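Local coordinates for phosphoserine phosphatase (Thermococcus onnurineus, PDB 4AP9), which probably hydrolyses L-phosphoserine to L-serine and phosphate in a magnesium-dependent reaction, the last step of serine biosynthesis, at residues 22-26 / 104-108. Numbering follows the deposited sequence.
Sequences DFEFW and SFEEV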
# COMPACT_ATOMS: atom_id res chain seq x y z
N ASP A 22 -1.73 21.06 -34.47
CA ASP A 22 -2.07 22.35 -33.89
C ASP A 22 -3.56 22.64 -33.98
O ASP A 22 -3.99 23.75 -33.69
CB ASP A 22 -1.22 23.50 -34.45
CG ASP A 22 -1.23 23.54 -35.95
OD1 ASP A 22 -0.61 22.65 -36.57
OD2 ASP A 22 -1.86 24.47 -36.52
N PHE A 23 -4.36 21.64 -34.37
CA PHE A 23 -5.81 21.80 -34.36
C PHE A 23 -6.36 21.89 -32.94
O PHE A 23 -6.02 21.08 -32.06
CB PHE A 23 -6.53 20.68 -35.13
CG PHE A 23 -8.03 20.83 -35.11
CD1 PHE A 23 -8.64 21.87 -35.80
CD2 PHE A 23 -8.82 19.96 -34.37
CE1 PHE A 23 -10.02 22.03 -35.77
CE2 PHE A 23 -10.20 20.12 -34.33
CZ PHE A 23 -10.80 21.15 -35.04
N GLU A 24 -7.21 22.88 -32.71
CA GLU A 24 -7.81 23.10 -31.41
C GLU A 24 -9.33 23.18 -31.54
O GLU A 24 -9.87 24.22 -31.89
CB GLU A 24 -7.27 24.39 -30.80
CG GLU A 24 -5.81 24.27 -30.44
CD GLU A 24 -5.27 25.51 -29.77
OE1 GLU A 24 -5.51 25.67 -28.55
OE2 GLU A 24 -4.63 26.32 -30.47
N PHE A 25 -9.99 22.06 -31.27
CA PHE A 25 -11.45 21.95 -31.45
C PHE A 25 -12.27 23.13 -30.91
O PHE A 25 -13.20 23.60 -31.56
CB PHE A 25 -11.96 20.65 -30.83
CG PHE A 25 -13.46 20.50 -30.88
CD1 PHE A 25 -14.07 20.02 -32.02
CD2 PHE A 25 -14.24 20.82 -29.78
CE1 PHE A 25 -15.45 19.88 -32.08
CE2 PHE A 25 -15.63 20.68 -29.84
CZ PHE A 25 -16.23 20.21 -30.99
N TRP A 26 -11.97 23.58 -29.69
CA TRP A 26 -12.78 24.65 -29.12
C TRP A 26 -12.58 26.02 -29.80
O TRP A 26 -13.54 26.81 -29.92
CB TRP A 26 -12.64 24.72 -27.58
CG TRP A 26 -13.26 23.51 -26.89
CD1 TRP A 26 -12.59 22.53 -26.20
CD2 TRP A 26 -14.65 23.14 -26.88
NE1 TRP A 26 -13.49 21.59 -25.73
CE2 TRP A 26 -14.75 21.93 -26.14
CE3 TRP A 26 -15.81 23.71 -27.40
CZ2 TRP A 26 -15.97 21.29 -25.92
CZ3 TRP A 26 -17.03 23.07 -27.18
CH2 TRP A 26 -17.09 21.87 -26.44
N SER A 104 -9.90 15.93 -25.88
CA SER A 104 -10.85 16.26 -26.93
C SER A 104 -11.50 14.98 -27.45
O SER A 104 -11.26 13.88 -26.93
CB SER A 104 -10.16 16.87 -28.15
OG SER A 104 -11.11 17.47 -29.04
N PHE A 105 -12.32 15.13 -28.49
CA PHE A 105 -13.17 14.06 -29.00
C PHE A 105 -12.53 13.04 -29.95
O PHE A 105 -11.87 13.41 -30.92
CB PHE A 105 -14.38 14.73 -29.69
CG PHE A 105 -15.19 15.60 -28.77
CD1 PHE A 105 -16.13 15.05 -27.92
CD2 PHE A 105 -15.01 16.98 -28.74
CE1 PHE A 105 -16.87 15.84 -27.08
CE2 PHE A 105 -15.75 17.77 -27.89
CZ PHE A 105 -16.68 17.20 -27.06
N GLU A 106 -12.71 11.76 -29.65
CA GLU A 106 -12.19 10.70 -30.52
C GLU A 106 -12.70 10.83 -31.94
O GLU A 106 -12.01 10.47 -32.89
CB GLU A 106 -12.58 9.31 -29.98
CG GLU A 106 -11.75 8.88 -28.77
CD GLU A 106 -11.83 7.39 -28.50
OE1 GLU A 106 -12.58 6.69 -29.22
OE2 GLU A 106 -11.12 6.91 -27.57
N GLU A 107 -13.92 11.35 -32.08
CA GLU A 107 -14.59 11.43 -33.36
C GLU A 107 -13.86 12.42 -34.27
O GLU A 107 -13.73 12.21 -35.48
CB GLU A 107 -16.07 11.82 -33.17
CG GLU A 107 -16.91 10.79 -32.35
CD GLU A 107 -16.91 11.03 -30.82
OE1 GLU A 107 -16.04 11.77 -30.32
OE2 GLU A 107 -17.81 10.51 -30.13
N VAL A 108 -13.37 13.49 -33.66
CA VAL A 108 -12.60 14.50 -34.38
C VAL A 108 -11.13 14.09 -34.57
O VAL A 108 -10.51 14.42 -35.59
CB VAL A 108 -12.70 15.84 -33.65
CG1 VAL A 108 -11.76 16.85 -34.25
CG2 VAL A 108 -14.12 16.35 -33.71
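Phe25 and Phe105 meet in a T-shaped pair at the seam of a haloacid dehalogenase fold, where the chain rising from core strand 11-15 starts the first helix of the cap, 25-33, and faces the loop that leaves core strand 97-102. Phe105 presents its edge to one face of Phe25, with the ring centroids 5.1 Å apart and the planes at 67°. The approach is off-centre: Phe105 CD2 lies over that face of the Phe25 ring, offset toward the rim, while Phe105 CE2, just past the rim, comes 3.5 Å from Phe25 CE2. Phe25 holds CG anti to its own nitrogen (chi1 176°), which carries the ring from the start of the helix toward the loop.

The next side chain, Trp26, adds a second layer to the aromatic cluster. Phe25 CD2 sits 3.7 Å above the middle of its indole, while Trp26 CZ2 reaches the edge of the Phe105 ring, 4.0 Å from Phe105 CE2. Phe71 of helix 68-73 joins the cluster by meeting both phenylalanines, and Arg59 makes a cation-pi contact with the indole.

Val108 gives one methyl each to Phe25 and Phe23. Val108 CG2 lies 4.0 Å from Phe25 CD1, and Val108 CG1 touches Phe23 CE2 at 3.6 Å; in each case the valine side chain crosses the phenylalanine nearly at a right angle. A weak turn bond from Val108 N to Phe105 O ties the two loop residues that carry most of their side of the contact.

All six touching residues are buried, and the contact between these segments is almost wholly apolar, joining cap to core by aromatic packing. The side chain of Ser104 lies about 9 Å from a bound pyridinium-propanesulfonate; Ser104 OG rests 3.7 Å from Phe25 CB.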